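Local coordinates for PbSGBP-B lipoprotein (PDB 6D2Y), which probably binds polysaccharide at the cell surface as a lipoprotein of a Prevotella bryantii polysaccharide utilization locus, at residues A327-I332 with I373-Y378. Residues are numbered along the deposited sequence; the frame is centred on the assembly and turned at random.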
ATOM      1  N   ALA A 327      11.109   5.872  19.140  1.00 51.45           N
ATOM      2  CA  ALA A 327      11.768   4.679  19.647  1.00 56.73           C
ATOM      3  C   ALA A 327      10.727   3.601  19.892  1.00 58.98           C
ATOM      4  O   ALA A 327       9.534   3.879  20.032  1.00 57.89           O
ATOM      5  CB  ALA A 327      12.556   4.966  20.930  1.00 59.37           C
ATOM      6  N   GLY A 328      11.195   2.361  19.943  1.00 60.65           N
ATOM      7  CA  GLY A 328      10.334   1.248  20.247  1.00 59.28           C
ATOM      8  C   GLY A 328       9.524   0.807  19.055  1.00 59.74           C
ATOM      9  O   GLY A 328       8.486   1.390  18.720  1.00 59.02           O
ATOM     10  N   PRO A 329       9.991  -0.241  18.387  1.00 62.33           N
ATOM     11  CA  PRO A 329       9.302  -0.712  17.185  1.00 63.08           C
ATOM     12  C   PRO A 329       7.935  -1.285  17.520  1.00 58.77           C
ATOM     13  O   PRO A 329       7.752  -1.961  18.535  1.00 58.71           O
ATOM     14  CB  PRO A 329      10.242  -1.792  16.639  1.00 63.31           C
ATOM     15  CG  PRO A 329      11.558  -1.576  17.331  1.00 61.09           C
ATOM     16  CD  PRO A 329      11.200  -1.029  18.678  1.00 56.87           C
HETATM   17  N   MSE A 330       6.991  -1.113  16.631  1.00 54.03           N
HETATM   18  CA  MSE A 330       5.672  -1.580  16.820  1.00 49.14           C
HETATM   19  C   MSE A 330       5.497  -2.951  16.337  1.00 51.12           C
HETATM   20  O   MSE A 330       5.401  -3.173  15.173  1.00 50.34           O
HETATM   21  CB  MSE A 330       4.733  -0.690  16.040  1.00 48.01           C
HETATM   22  CG  MSE A 330       3.270  -0.985  16.296  1.00 47.88           C
HETATM   23 SE   MSE A 330       1.910  -0.074  15.288  0.59 49.63          SE
HETATM   24  CE  MSE A 330       2.009   1.661  16.032  1.00 56.02           C
ATOM     25  N   GLN A 331       5.389  -3.884  17.237  1.00 50.70           N
ATOM     26  CA  GLN A 331       5.200  -5.285  16.888  1.00 54.00           C
ATOM     27  C   GLN A 331       3.706  -5.585  16.898  1.00 50.79           C
ATOM     28  O   GLN A 331       3.045  -5.440  17.931  1.00 52.29           O
ATOM     29  CB  GLN A 331       5.958  -6.199  17.851  1.00 55.50           C
ATOM     30  CG  GLN A 331       7.415  -5.789  18.026  1.00 60.67           C
ATOM     31  CD  GLN A 331       8.311  -6.918  18.500  1.00 62.78           C
ATOM     32  OE1 GLN A 331       7.966  -8.094  18.384  1.00 63.02           O
ATOM     33  NE2 GLN A 331       9.480  -6.562  19.023  1.00 61.90           N
ATOM     34  N   ILE A 332       3.176  -5.967  15.743  1.00 50.16           N
ATOM     35  CA  ILE A 332       1.771  -6.323  15.594  1.00 52.67           C
ATOM     36  C   ILE A 332       1.706  -7.839  15.473  1.00 55.21           C
ATOM     37  O   ILE A 332       2.111  -8.407  14.453  1.00 52.43           O
ATOM     38  CB  ILE A 332       1.142  -5.623  14.382  1.00 47.50           C
ATOM     39  CG1 ILE A 332       1.404  -4.116  14.452  1.00 44.71           C
ATOM     40  CG2 ILE A 332      -0.348  -5.904  14.311  1.00 49.58           C
ATOM     41  CD1 ILE A 332       1.169  -3.389  13.147  1.00 43.95           C
ATOM     42  N   ILE A 373       6.590  -5.808  12.249  1.00 62.03           N
ATOM     43  CA  ILE A 373       7.267  -4.807  13.064  1.00 67.01           C
ATOM     44  C   ILE A 373       7.325  -3.514  12.260  1.00 61.84           C
ATOM     45  O   ILE A 373       8.075  -3.414  11.279  1.00 63.56           O
ATOM     46  CB  ILE A 373       8.666  -5.263  13.499  1.00 63.60           C
ATOM     47  CG1 ILE A 373       8.629  -6.722  13.959  1.00 61.84           C
ATOM     48  CG2 ILE A 373       9.187  -4.369  14.606  1.00 57.28           C
ATOM     49  CD1 ILE A 373       9.848  -7.158  14.755  1.00 57.07           C
ATOM     50  N   TYR A 374       6.534  -2.526  12.675  1.00 60.78           N
ATOM     51  CA  TYR A 374       6.416  -1.251  11.980  1.00 57.72           C
ATOM     52  C   TYR A 374       7.234  -0.196  12.714  1.00 56.91           C
ATOM     53  O   TYR A 374       7.076  -0.012  13.926  1.00 55.12           O
ATOM     54  CB  TYR A 374       4.949  -0.826  11.892  1.00 57.58           C
ATOM     55  CG  TYR A 374       4.698   0.493  11.188  1.00 57.26           C
ATOM     56  CD1 TYR A 374       5.151   0.718   9.897  1.00 60.08           C
ATOM     57  CD2 TYR A 374       3.992   1.506  11.814  1.00 58.11           C
ATOM     58  CE1 TYR A 374       4.912   1.923   9.256  1.00 60.94           C
ATOM     59  CE2 TYR A 374       3.743   2.709  11.186  1.00 58.01           C
ATOM     60  CZ  TYR A 374       4.206   2.914   9.909  1.00 59.73           C
ATOM     61  OH  TYR A 374       3.961   4.115   9.286  1.00 64.09           O
HETATM   62  N   MSE A 375       8.104   0.490  11.982  1.00 57.21           N
HETATM   63  CA  MSE A 375       8.983   1.472  12.603  1.00 53.98           C
HETATM   64  C   MSE A 375       9.342   2.602  11.641  1.00 57.53           C
HETATM   65  O   MSE A 375      10.476   2.672  11.164  1.00 61.99           O
HETATM   66  CB  MSE A 375      10.279   0.817  13.097  1.00 61.33           C
HETATM   67  CG  MSE A 375      10.917  -0.181  12.121  1.00 71.28           C
HETATM   68 SE   MSE A 375      11.982  -1.574  12.960  0.63 72.40          SE
HETATM   69  CE  MSE A 375      13.004  -0.434  14.146  1.00 58.73           C
ATOM     70  N   PRO A 376       8.396   3.502  11.359  1.00 50.76           N
ATOM     71  CA  PRO A 376       8.698   4.617  10.448  1.00 50.32           C
ATOM     72  C   PRO A 376       9.688   5.615  11.022  1.00 64.23           C
ATOM     73  O   PRO A 376      10.206   6.449  10.267  1.00 66.87           O
ATOM     74  CB  PRO A 376       7.328   5.262  10.219  1.00 45.08           C
ATOM     75  CG  PRO A 376       6.565   4.952  11.460  1.00 43.70           C
ATOM     76  CD  PRO A 376       7.033   3.589  11.910  1.00 45.85           C
ATOM     77  N   TRP A 377       9.968   5.559  12.326  1.00 67.34           N
ATOM     78  CA  TRP A 377      10.975   6.427  12.920  1.00 61.71           C
ATOM     79  C   TRP A 377      12.395   6.002  12.570  1.00 65.70           C
ATOM     80  O   TRP A 377      13.334   6.759  12.841  1.00 71.42           O
ATOM     81  CB  TRP A 377      10.801   6.467  14.440  1.00 59.09           C
ATOM     82  CG  TRP A 377      10.734   5.122  15.099  1.00 57.18           C
ATOM     83  CD1 TRP A 377       9.606   4.428  15.433  1.00 62.65           C
ATOM     84  CD2 TRP A 377      11.841   4.316  15.521  1.00 58.05           C
ATOM     85  NE1 TRP A 377       9.942   3.236  16.029  1.00 58.52           N
ATOM     86  CE2 TRP A 377      11.308   3.143  16.095  1.00 59.73           C
ATOM     87  CE3 TRP A 377      13.230   4.469  15.465  1.00 56.69           C
ATOM     88  CZ2 TRP A 377      12.115   2.130  16.610  1.00 59.68           C
ATOM     89  CZ3 TRP A 377      14.029   3.462  15.976  1.00 59.12           C
ATOM     90  CH2 TRP A 377      13.471   2.309  16.541  1.00 62.23           C
ATOM     91  N   TYR A 378      12.574   4.823  11.979  1.00 68.49           N
ATOM     92  CA  TYR A 378      13.882   4.320  11.568  1.00 72.29           C
ATOM     93  C   TYR A 378      13.972   4.441  10.050  1.00 81.32           C
ATOM     94  O   TYR A 378      13.407   3.623   9.317  1.00 83.51           O
ATOM     95  CB  TYR A 378      14.082   2.881  12.029  1.00 67.17           C
ATOM     96  CG  TYR A 378      15.511   2.408  11.925  1.00 67.88           C
ATOM     97  CD1 TYR A 378      15.849   1.329  11.118  1.00 72.32           C
ATOM     98  CD2 TYR A 378      16.525   3.039  12.634  1.00 60.18           C
ATOM     99  CE1 TYR A 378      17.155   0.894  11.019  1.00 74.63           C
ATOM    100  CE2 TYR A 378      17.834   2.613  12.541  1.00 68.32           C
ATOM    101  CZ  TYR A 378      18.145   1.539  11.732  1.00 74.30           C
ATOM    102  OH  TYR A 378      19.449   1.112  11.638  1.00 77.43           O
TER
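The carbonyl oxygen of Met330 is gripped twice from the other strand: Tyr374 N donates to it over 2.8 Å, nearly straight at 165°, and Ile373 CA adds a C-H...O contact to the same O at 3.3 Å. Met330 N returns a bond to Tyr374 O at 2.9 Å, which makes Met330 and Tyr374 an antiparallel hydrogen-bonded pair, with Gln331 and Ile373 the adjoining non-hydrogen-bonded pair. Cross-strand pairing puts the Met330 and Tyr374 side chains on one sheet face; Met330, a selenomethionine like Met375, runs extended to its selenium (chi1 -173°), which lies at the tyrosine ring edge. On the other face Ile373 lies alongside Gln331, whose amide oxygen is hydrogen-bonded to Arg371. Pro329 CB presses on Ile373 CG2 at 3.4 Å, tighter than usual van der Waals contact, and Met375 CE meets Pro329 CG at 3.7 Å. A type I turn from Met375 to Tyr378 brings Trp377 against Ala327-Pro329. Ala327 CA sits over its six-membered ring, 4.0 Å from the centroid and 14° off the normal, a CH-pi contact; on the indole's opposite face Met375 CB lies off-centre, toward the rim. Thus the facing N-H and C=O groups of Met330 and Tyr374 satisfy each other, Pro329 and Gln331 bond onward to Ile429 and Phe427, and apolar contacts extend the hold of outermost strand 372-374 on this four-stranded antiparallel sheet of the probable glycan-binding domain, away from the magnesium site.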